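L-Ala-D/L-Glu epimerase, a muconate lactonizing enzyme (Klebsiella pneumoniae subsp. pneumoniae MGH 78578, PDB 3FCP) is an enolase-superfamily enzyme of the muconate lactonizing type, with a capping N-terminal domain and a barrel domain that binds a magnesium ion. Local coordinates at residues Cys47-Ala52 and Gly306-Val311; Leu169-Arg174 and Val198-Ala203; Asp222-Pro227 and Ile243-Leu248. One frame throughout, in Å; residues are numbered along the deposited sequence.

Contact 1: residues Cys47-Ala52 and Gly306-Val311; sequences CGIGEA and GTVGTV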
loop_
_atom_site.group_PDB
_atom_site.type_symbol
_atom_site.label_atom_id
_atom_site.label_comp_id
_atom_site.label_asym_id
_atom_site.label_seq_id
_atom_site.Cartn_x
_atom_site.Cartn_y
_atom_site.Cartn_z
ATOM N N CYS A 47 3.849 -41.973 34.248
ATOM C CA CYS A 47 4.048 -42.046 32.808
ATOM C C CYS A 47 3.008 -41.201 32.085
ATOM O O CYS A 47 1.881 -41.038 32.559
ATOM C CB CYS A 47 3.946 -43.490 32.309
ATOM S SG CYS A 47 5.295 -44.577 32.831
ATOM N N GLY A 48 3.402 -40.668 30.934
ATOM C CA GLY A 48 2.503 -39.865 30.125
ATOM C C GLY A 48 2.575 -40.412 28.713
ATOM O O GLY A 48 3.635 -40.882 28.293
ATOM N N ILE A 49 1.467 -40.385 27.980
ATOM C CA ILE A 49 1.499 -40.892 26.616
ATOM C C ILE A 49 1.115 -39.818 25.611
ATOM O O ILE A 49 0.448 -38.834 25.947
ATOM C CB ILE A 49 0.570 -42.123 26.419
ATOM C CG1 ILE A 49 -0.863 -41.775 26.818
ATOM C CG2 ILE A 49 1.107 -43.311 27.216
ATOM C CD1 ILE A 49 -1.860 -42.899 26.548
ATOM N N GLY A 50 1.545 -40.015 24.372
ATOM C CA GLY A 50 1.250 -39.048 23.332
ATOM C C GLY A 50 1.190 -39.716 21.980
ATOM O O GLY A 50 1.589 -40.874 21.837
ATOM N N GLU A 51 0.708 -38.982 20.984
ATOM C CA GLU A 51 0.582 -39.525 19.636
ATOM C C GLU A 51 0.902 -38.519 18.539
ATOM O O GLU A 51 0.475 -37.371 18.595
ATOM C CB GLU A 51 -0.846 -40.031 19.415
ATOM C CG GLU A 51 -1.081 -40.604 18.027
ATOM C CD GLU A 51 -2.536 -40.987 17.779
ATOM O OE1 GLU A 51 -3.292 -41.153 18.757
ATOM O OE2 GLU A 51 -2.919 -41.132 16.600
ATOM N N ALA A 52 1.648 -38.967 17.537
ATOM C CA ALA A 52 1.976 -38.129 16.385
ATOM C C ALA A 52 1.590 -38.989 15.189
ATOM O O ALA A 52 2.183 -40.043 14.951
ATOM C CB ALA A 52 3.461 -37.798 16.353
ATOM N N GLY A 306 -5.572 -41.347 16.286
ATOM C CA GLY A 306 -6.356 -42.359 16.962
ATOM C C GLY A 306 -6.885 -41.692 18.226
ATOM O O GLY A 306 -6.920 -40.463 18.303
ATOM N N THR A 307 -7.268 -42.479 19.226
ATOM C CA THR A 307 -7.810 -41.932 20.462
ATOM C C THR A 307 -6.868 -41.033 21.273
ATOM O O THR A 307 -7.302 -40.017 21.812
ATOM C CB THR A 307 -8.332 -43.061 21.382
ATOM O OG1 THR A 307 -9.387 -43.764 20.714
ATOM C CG2 THR A 307 -8.866 -42.490 22.695
ATOM N N VAL A 308 -5.589 -41.394 21.365
ATOM C CA VAL A 308 -4.649 -40.581 22.141
ATOM C C VAL A 308 -4.492 -39.166 21.575
ATOM O O VAL A 308 -4.728 -38.181 22.279
ATOM C CB VAL A 308 -3.259 -41.252 22.224
ATOM C CG1 VAL A 308 -2.283 -40.330 22.952
ATOM C CG2 VAL A 308 -3.367 -42.597 22.978
ATOM N N GLY A 309 -4.098 -39.076 20.306
ATOM C CA GLY A 309 -3.913 -37.783 19.669
ATOM C C GLY A 309 -5.205 -36.991 19.559
ATOM O O GLY A 309 -5.207 -35.759 19.622
ATOM N N THR A 310 -6.314 -37.701 19.383
ATOM C CA THR A 310 -7.606 -37.052 19.276
ATOM C C THR A 310 -8.016 -36.421 20.597
ATOM O O THR A 310 -8.411 -35.257 20.621
ATOM C CB THR A 310 -8.684 -38.047 18.807
ATOM O OG1 THR A 310 -8.429 -38.400 17.443
ATOM C CG2 THR A 310 -10.075 -37.438 18.919
ATOM N N VAL A 311 -7.905 -37.156 21.702
ATOM C CA VAL A 311 -8.304 -36.582 22.990
ATOM C C VAL A 311 -7.340 -35.455 23.386
ATOM O O VAL A 311 -7.747 -34.463 23.988
ATOM C CB VAL A 311 -8.375 -37.658 24.127
ATOM C CG1 VAL A 311 -6.982 -38.067 24.576
ATOM C CG2 VAL A 311 -9.169 -37.107 25.305
HETATM O O HOH W 1 -4.394 -43.655 19.882
#
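Glu-51, on the edge strand 47-53 of the N-terminal sheet, grips the start of helix 307-317 of the barrel domain. The contact joins the two domains of the enolase fold. The strand crosses the helix start at 93°. The tight part is the carboxylate. Glu-51 CG lies anti to the backbone N (chi1 179°) and the extended chain carries the acid to the amides of the first helical turn. Gly-309 N hydrogen-bonds to Glu-51 OE1 at 2.7 Å, from above the carboxylate plane. Gly-306, the N-cap residue, donates its N-H to the other oxygen, OE2. Two bonds fix the carboxylate's rotation, and the nearby helix start would favour its negative charge. Glu-51 CB packs 3.8 Å from Gly-309 CA, and the lack of a side chain there lets the strand come near. A water bridges Glu-51 OE1 and Val-308 N beside the carboxylate of this otherwise buried contact. The Ile-49 side is looser. Val-308 CG1 lies 3.7 Å from Gly-50 C. Ile-49 CD1 meets Val-308 CG2 at 3.9 Å, the side chains crossing at about a right angle. Thr-53 OG1 also bonds Glu-51 OE2, whose syn lone pair takes Gly-306 N at 2.7 Å.

Contact 2: residues Leu169-Arg174 and Val198-Ala203; sequences LKIGAR and VDVNQA. With MG (magnesium ion), chain I.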
loop_
_atom_site.group_PDB
_atom_site.type_symbol
_atom_site.label_atom_id
_atom_site.label_comp_id
_atom_site.label_asym_id
_atom_site.label_seq_id
_atom_site.Cartn_x
_atom_site.Cartn_y
_atom_site.Cartn_z
ATOM N N LEU A 169 -16.918 -32.125 2.904
ATOM C CA LEU A 169 -16.748 -32.879 1.667
ATOM C C LEU A 169 -15.359 -32.664 1.096
ATOM O O LEU A 169 -14.885 -31.529 0.993
ATOM C CB LEU A 169 -17.784 -32.452 0.624
ATOM C CG LEU A 169 -19.172 -32.017 1.096
ATOM C CD1 LEU A 169 -20.049 -31.768 -0.130
ATOM C CD2 LEU A 169 -19.783 -33.061 2.001
ATOM N N LYS A 170 -14.697 -33.752 0.730
ATOM C CA LYS A 170 -13.370 -33.628 0.158
ATOM C C LYS A 170 -13.488 -33.648 -1.355
ATOM O O LYS A 170 -14.168 -34.503 -1.931
ATOM C CB LYS A 170 -12.455 -34.751 0.656
ATOM C CG LYS A 170 -12.249 -34.702 2.171
ATOM C CD LYS A 170 -10.842 -35.115 2.595
ATOM C CE LYS A 170 -9.790 -34.115 2.124
ATOM N NZ LYS A 170 -8.422 -34.463 2.636
ATOM N N ILE A 171 -12.845 -32.678 -1.992
ATOM C CA ILE A 171 -12.874 -32.566 -3.440
ATOM C C ILE A 171 -11.501 -32.124 -3.907
ATOM O O ILE A 171 -10.591 -31.972 -3.095
ATOM C CB ILE A 171 -13.918 -31.529 -3.895
ATOM C CG1 ILE A 171 -13.628 -30.178 -3.231
ATOM C CG2 ILE A 171 -15.318 -32.005 -3.524
ATOM C CD1 ILE A 171 -14.551 -29.058 -3.665
ATOM N N GLY A 172 -11.361 -31.916 -5.213
ATOM C CA GLY A 172 -10.088 -31.491 -5.760
ATOM C C GLY A 172 -9.343 -32.606 -6.471
ATOM O O GLY A 172 -8.262 -32.383 -7.009
ATOM N N ALA A 173 -9.920 -33.803 -6.487
ATOM C CA ALA A 173 -9.288 -34.951 -7.137
ATOM C C ALA A 173 -9.814 -35.169 -8.553
ATOM O O ALA A 173 -9.262 -35.966 -9.310
ATOM C CB ALA A 173 -9.511 -36.212 -6.302
ATOM N N ARG A 174 -10.883 -34.464 -8.907
ATOM C CA ARG A 174 -11.472 -34.590 -10.233
ATOM C C ARG A 174 -11.548 -33.234 -10.929
ATOM O O ARG A 174 -11.138 -32.220 -10.367
ATOM C CB ARG A 174 -12.873 -35.195 -10.123
ATOM C CG ARG A 174 -12.895 -36.600 -9.543
ATOM C CD ARG A 174 -14.307 -37.159 -9.530
ATOM N NE ARG A 174 -14.349 -38.560 -9.116
ATOM C CZ ARG A 174 -14.074 -38.993 -7.889
ATOM N NH1 ARG A 174 -13.730 -38.135 -6.935
ATOM N NH2 ARG A 174 -14.143 -40.289 -7.615
ATOM N N VAL A 198 -16.452 -27.729 2.433
ATOM C CA VAL A 198 -15.680 -28.498 1.461
ATOM C C VAL A 198 -14.202 -28.275 1.741
ATOM O O VAL A 198 -13.809 -27.234 2.280
ATOM C CB VAL A 198 -15.980 -28.080 -0.004
ATOM C CG1 VAL A 198 -17.485 -28.121 -0.259
ATOM C CG2 VAL A 198 -15.408 -26.696 -0.295
ATOM N N ASP A 199 -13.392 -29.256 1.376
ATOM C CA ASP A 199 -11.954 -29.191 1.574
ATOM C C ASP A 199 -11.298 -29.607 0.264
ATOM O O ASP A 199 -11.452 -30.746 -0.176
ATOM C CB ASP A 199 -11.551 -30.129 2.723
ATOM C CG ASP A 199 -10.054 -30.120 3.001
ATOM O OD1 ASP A 199 -9.362 -29.185 2.546
ATOM O OD2 ASP A 199 -9.577 -31.050 3.689
ATOM N N VAL A 200 -10.585 -28.672 -0.364
ATOM C CA VAL A 200 -9.909 -28.928 -1.629
ATOM C C VAL A 200 -8.459 -29.345 -1.376
ATOM O O VAL A 200 -7.751 -29.768 -2.286
ATOM C CB VAL A 200 -9.908 -27.661 -2.524
ATOM C CG1 VAL A 200 -9.671 -28.049 -3.978
ATOM C CG2 VAL A 200 -11.221 -26.914 -2.374
ATOM N N ASN A 201 -8.030 -29.212 -0.125
ATOM C CA ASN A 201 -6.677 -29.567 0.290
ATOM C C ASN A 201 -5.576 -29.199 -0.706
ATOM O O ASN A 201 -4.822 -30.065 -1.158
ATOM C CB ASN A 201 -6.608 -31.064 0.622
ATOM C CG ASN A 201 -5.340 -31.442 1.384
ATOM O OD1 ASN A 201 -4.964 -30.786 2.365
ATOM N ND2 ASN A 201 -4.684 -32.514 0.946
ATOM N N GLN A 202 -5.495 -27.912 -1.048
ATOM C CA GLN A 202 -4.459 -27.387 -1.947
ATOM C C GLN A 202 -4.542 -27.706 -3.437
ATOM O O GLN A 202 -3.735 -27.204 -4.209
ATOM C CB GLN A 202 -3.074 -27.845 -1.474
ATOM C CG GLN A 202 -2.607 -27.278 -0.152
ATOM C CD GLN A 202 -1.171 -27.678 0.161
ATOM O OE1 GLN A 202 -0.896 -28.802 0.599
ATOM N NE2 GLN A 202 -0.248 -26.763 -0.080
ATOM N N ALA A 203 -5.517 -28.506 -3.845
ATOM C CA ALA A 203 -5.626 -28.937 -5.236
ATOM C C ALA A 203 -5.786 -27.916 -6.356
ATOM O O ALA A 203 -5.309 -28.145 -7.465
ATOM C CB ALA A 203 -6.738 -29.990 -5.350
HETATM MG MG MG I . -5.289 -30.174 4.440
HETATM O O HOH W 2 -7.196 -31.668 4.218
HETATM O O HOH W 3 -7.237 -28.682 3.927
HETATM O O HOH W 4 -4.620 -32.301 5.746
#
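Leu-169 and Lys-170 pair in parallel with Val-198 and Asp-199, as neighbouring strands of the barrel joined through helix 176-189 in a beta-alpha-beta unit. In the backbone, Asp-199 N donates to Leu-169 O at 2.7 Å, and Ile-171 N to Asp-199 O at 3.0 Å, the latter nearly straight at 172°. Beyond the strands, Val-200 CA sends a CA-H...O contact to Ile-171 O.

The apolar group lies beside these bonds. Ile-171 CD1 reaches Val-198 CB at 4.0 Å, and its CG1 meets Val-200 CG2. Gly-172 CA lies 3.9 Å from Val-200 CG1, and Ala-203 CB, at the end of a type I' turn, comes against the glycine.

The charged group is on the face of Lys-170 and Asp-199, whose side chains run side by side in the same direction. Their salt bridge is long, 3.8 Å from Lys-170 NZ to Asp-199 OD2. Lys-168 is a second charged partner of that oxygen. Asp-199 OD1 accepts from Asn-201 N, which approaches from above the carboxylate plane and closes an Asx turn.

Asn-201 OD1 binds magnesium at 2.2 Å, with Asp-250 and Glu-251 completing the protein ligands. One metal-bound water donates to Asp-199 OD2; another at OD1 probably does too, though it has other acceptors in reach. Asp-199 is thus a second-shell residue, consistent with bracing the turn that presents Asn-201 and with orienting water on the magnesium.

Contact 3: residues Asp222-Pro227 and Ile243-Leu248; sequences DLIEQP and IETAIL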
loop_
_atom_site.group_PDB
_atom_site.type_symbol
_atom_site.label_atom_id
_atom_site.label_comp_id
_atom_site.label_asym_id
_atom_site.label_seq_id
_atom_site.Cartn_x
_atom_site.Cartn_y
_atom_site.Cartn_z
ATOM N N ASP A 222 -20.939 -23.344 3.340
ATOM C CA ASP A 222 -20.612 -22.471 4.468
ATOM C C ASP A 222 -19.136 -22.196 4.682
ATOM O O ASP A 222 -18.768 -21.168 5.253
ATOM C CB ASP A 222 -21.163 -23.048 5.776
ATOM C CG ASP A 222 -22.670 -23.170 5.777
ATOM O OD1 ASP A 222 -23.343 -22.290 5.207
ATOM O OD2 ASP A 222 -23.178 -24.141 6.372
ATOM N N LEU A 223 -18.291 -23.115 4.237
ATOM C CA LEU A 223 -16.858 -22.961 4.442
ATOM C C LEU A 223 -16.068 -23.715 3.380
ATOM O O LEU A 223 -16.395 -24.851 3.043
ATOM C CB LEU A 223 -16.501 -23.497 5.832
ATOM C CG LEU A 223 -15.094 -23.295 6.403
ATOM C CD1 LEU A 223 -14.879 -21.817 6.733
ATOM C CD2 LEU A 223 -14.944 -24.149 7.663
ATOM N N ILE A 224 -15.027 -23.077 2.860
ATOM C CA ILE A 224 -14.167 -23.685 1.846
ATOM C C ILE A 224 -12.770 -23.779 2.453
ATOM O O ILE A 224 -12.159 -22.753 2.760
ATOM C CB ILE A 224 -14.085 -22.808 0.575
ATOM C CG1 ILE A 224 -15.492 -22.547 0.019
ATOM C CG2 ILE A 224 -13.215 -23.503 -0.474
ATOM C CD1 ILE A 224 -15.523 -21.531 -1.139
ATOM N N GLU A 225 -12.270 -25.001 2.625
ATOM C CA GLU A 225 -10.956 -25.219 3.222
ATOM C C GLU A 225 -9.802 -25.318 2.222
ATOM O O GLU A 225 -9.883 -26.047 1.229
ATOM C CB GLU A 225 -10.987 -26.486 4.083
ATOM C CG GLU A 225 -9.754 -26.692 4.961
ATOM C CD GLU A 225 -9.811 -27.978 5.776
ATOM O OE1 GLU A 225 -10.919 -28.548 5.932
ATOM O OE2 GLU A 225 -8.749 -28.413 6.272
ATOM N N GLN A 226 -8.736 -24.570 2.507
ATOM C CA GLN A 226 -7.506 -24.540 1.710
ATOM C C GLN A 226 -7.719 -24.827 0.226
ATOM O O GLN A 226 -7.206 -25.814 -0.309
ATOM C CB GLN A 226 -6.508 -25.546 2.295
ATOM C CG GLN A 226 -5.067 -25.364 1.855
ATOM C CD GLN A 226 -4.464 -24.057 2.343
ATOM O OE1 GLN A 226 -4.484 -23.754 3.539
ATOM N NE2 GLN A 226 -3.923 -23.279 1.419
ATOM N N PRO A 227 -8.464 -23.950 -0.466
ATOM C CA PRO A 227 -8.735 -24.133 -1.896
ATOM C C PRO A 227 -7.493 -24.142 -2.775
ATOM O O PRO A 227 -7.419 -24.902 -3.741
ATOM C CB PRO A 227 -9.681 -22.973 -2.217
ATOM C CG PRO A 227 -9.282 -21.917 -1.216
ATOM C CD PRO A 227 -9.108 -22.726 0.041
ATOM N N ILE A 243 -14.383 -13.845 -2.140
ATOM C CA ILE A 243 -15.365 -14.929 -2.134
ATOM C C ILE A 243 -16.477 -14.710 -1.106
ATOM O O ILE A 243 -16.210 -14.404 0.058
ATOM C CB ILE A 243 -14.663 -16.282 -1.874
ATOM C CG1 ILE A 243 -13.637 -16.541 -2.985
ATOM C CG2 ILE A 243 -15.685 -17.414 -1.816
ATOM C CD1 ILE A 243 -14.217 -16.455 -4.406
ATOM N N GLU A 244 -17.725 -14.889 -1.537
ATOM C CA GLU A 244 -18.866 -14.665 -0.662
ATOM C C GLU A 244 -19.289 -15.788 0.285
ATOM O O GLU A 244 -20.470 -16.129 0.404
ATOM C CB GLU A 244 -20.058 -14.172 -1.493
ATOM C CG GLU A 244 -19.708 -12.901 -2.281
ATOM C CD GLU A 244 -20.893 -12.276 -3.016
ATOM O OE1 GLU A 244 -21.891 -12.976 -3.283
ATOM O OE2 GLU A 244 -20.812 -11.079 -3.344
ATOM N N THR A 245 -18.295 -16.359 0.953
ATOM C CA THR A 245 -18.493 -17.370 1.971
ATOM C C THR A 245 -17.168 -17.464 2.716
ATOM O O THR A 245 -16.173 -16.888 2.281
ATOM C CB THR A 245 -18.919 -18.746 1.414
ATOM O OG1 THR A 245 -19.442 -19.525 2.495
ATOM C CG2 THR A 245 -17.746 -19.498 0.795
ATOM N N ALA A 246 -17.153 -18.169 3.838
ATOM C CA ALA A 246 -15.941 -18.283 4.643
ATOM C C ALA A 246 -14.849 -19.199 4.088
ATOM O O ALA A 246 -15.132 -20.248 3.511
ATOM C CB ALA A 246 -16.312 -18.721 6.060
ATOM N N ILE A 247 -13.597 -18.785 4.287
ATOM C CA ILE A 247 -12.428 -19.548 3.863
ATOM C C ILE A 247 -11.716 -20.074 5.117
ATOM O O ILE A 247 -11.520 -19.336 6.088
ATOM C CB ILE A 247 -11.419 -18.674 3.054
ATOM C CG1 ILE A 247 -12.103 -18.066 1.821
ATOM C CG2 ILE A 247 -10.227 -19.517 2.624
ATOM C CD1 ILE A 247 -12.810 -19.083 0.931
ATOM N N LEU A 248 -11.336 -21.344 5.084
ATOM C CA LEU A 248 -10.646 -21.995 6.192
ATOM C C LEU A 248 -9.204 -22.290 5.761
ATOM O O LEU A 248 -8.977 -22.994 4.779
ATOM C CB LEU A 248 -11.343 -23.319 6.537
ATOM C CG LEU A 248 -11.339 -23.908 7.958
ATOM C CD1 LEU A 248 -11.087 -25.410 7.857
ATOM C CD2 LEU A 248 -10.316 -23.237 8.867
#
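Leu-248 lies between Leu-223 and Glu-225 on one face of a parallel strand pair. CG and CB of Leu-248 meet Leu-223, and CD1 meets Glu-225. Leu-223 crosses it at a slant, bringing CD2 to 3.6 Å from Leu-248 CG. Glu-225 runs alongside it in the same direction, with Glu-225 CG 3.4 Å from Leu-248 CD1. The aliphatic part of the acid thus packs on the leucine, while its OE1 forms a salt bridge with Lys-168. Leu-223 CD1 presses tightly on Ala-246 CB, at 3.5 Å.

Ile-224 occupies the other face. It meets Thr-245 at about a right angle, with Ile-224 CD1 3.6 Å from Thr-245 CG2. The methyl faces the isoleucine, and Thr-245 OG1 bonds to Val-221 O. Both torsions of Ile-247 are near -55°, which turns its CD1 toward Ile-224, 4.0 Å from CB.

Three backbone bonds hold this register. Ile-224 N donates to Ala-246 O, Leu-248 N to Ile-224 O, and Gln-226 N to Leu-248 O. The last is almost straight, at 176°.

The pair is part of the TIM-type barrel wall, and the Glu-225 side chain lies about 4 Å from the magnesium. Helix 233-242 links its strands as a beta-alpha-beta unit. On the Ile-224 face, Cys-213 of helix 206-218 touches Ile-224 and Ile-243. Leu-236 of helix 233-242 packs on Pro-227 and Ile-247, and strand 195-199 borders strand 223-225.

Overall arrangement
Contacts 2 and 3 are in the same barrel sheet, with centres about 12 Å apart. They follow each other along the chain. Strands 166-170, 195-199, 223-225 and 246-249 are consecutive neighbours there, and the two contacts touch where 195-199 meets 223-225. Both contacts lie close to the magnesium site, whose ligands Asp-250 and Glu-251 follow strand 246-249. Contact 1 is on the opposite side of the chain's centre, about 28 Å and 30 Å from them between centres. It joins the N-terminal sheet to helix 307-317; both other contacts fall in the chain between its two segments. Two contacts therefore build barrel wall, and one fastens the N-terminal domain to the barrel domain.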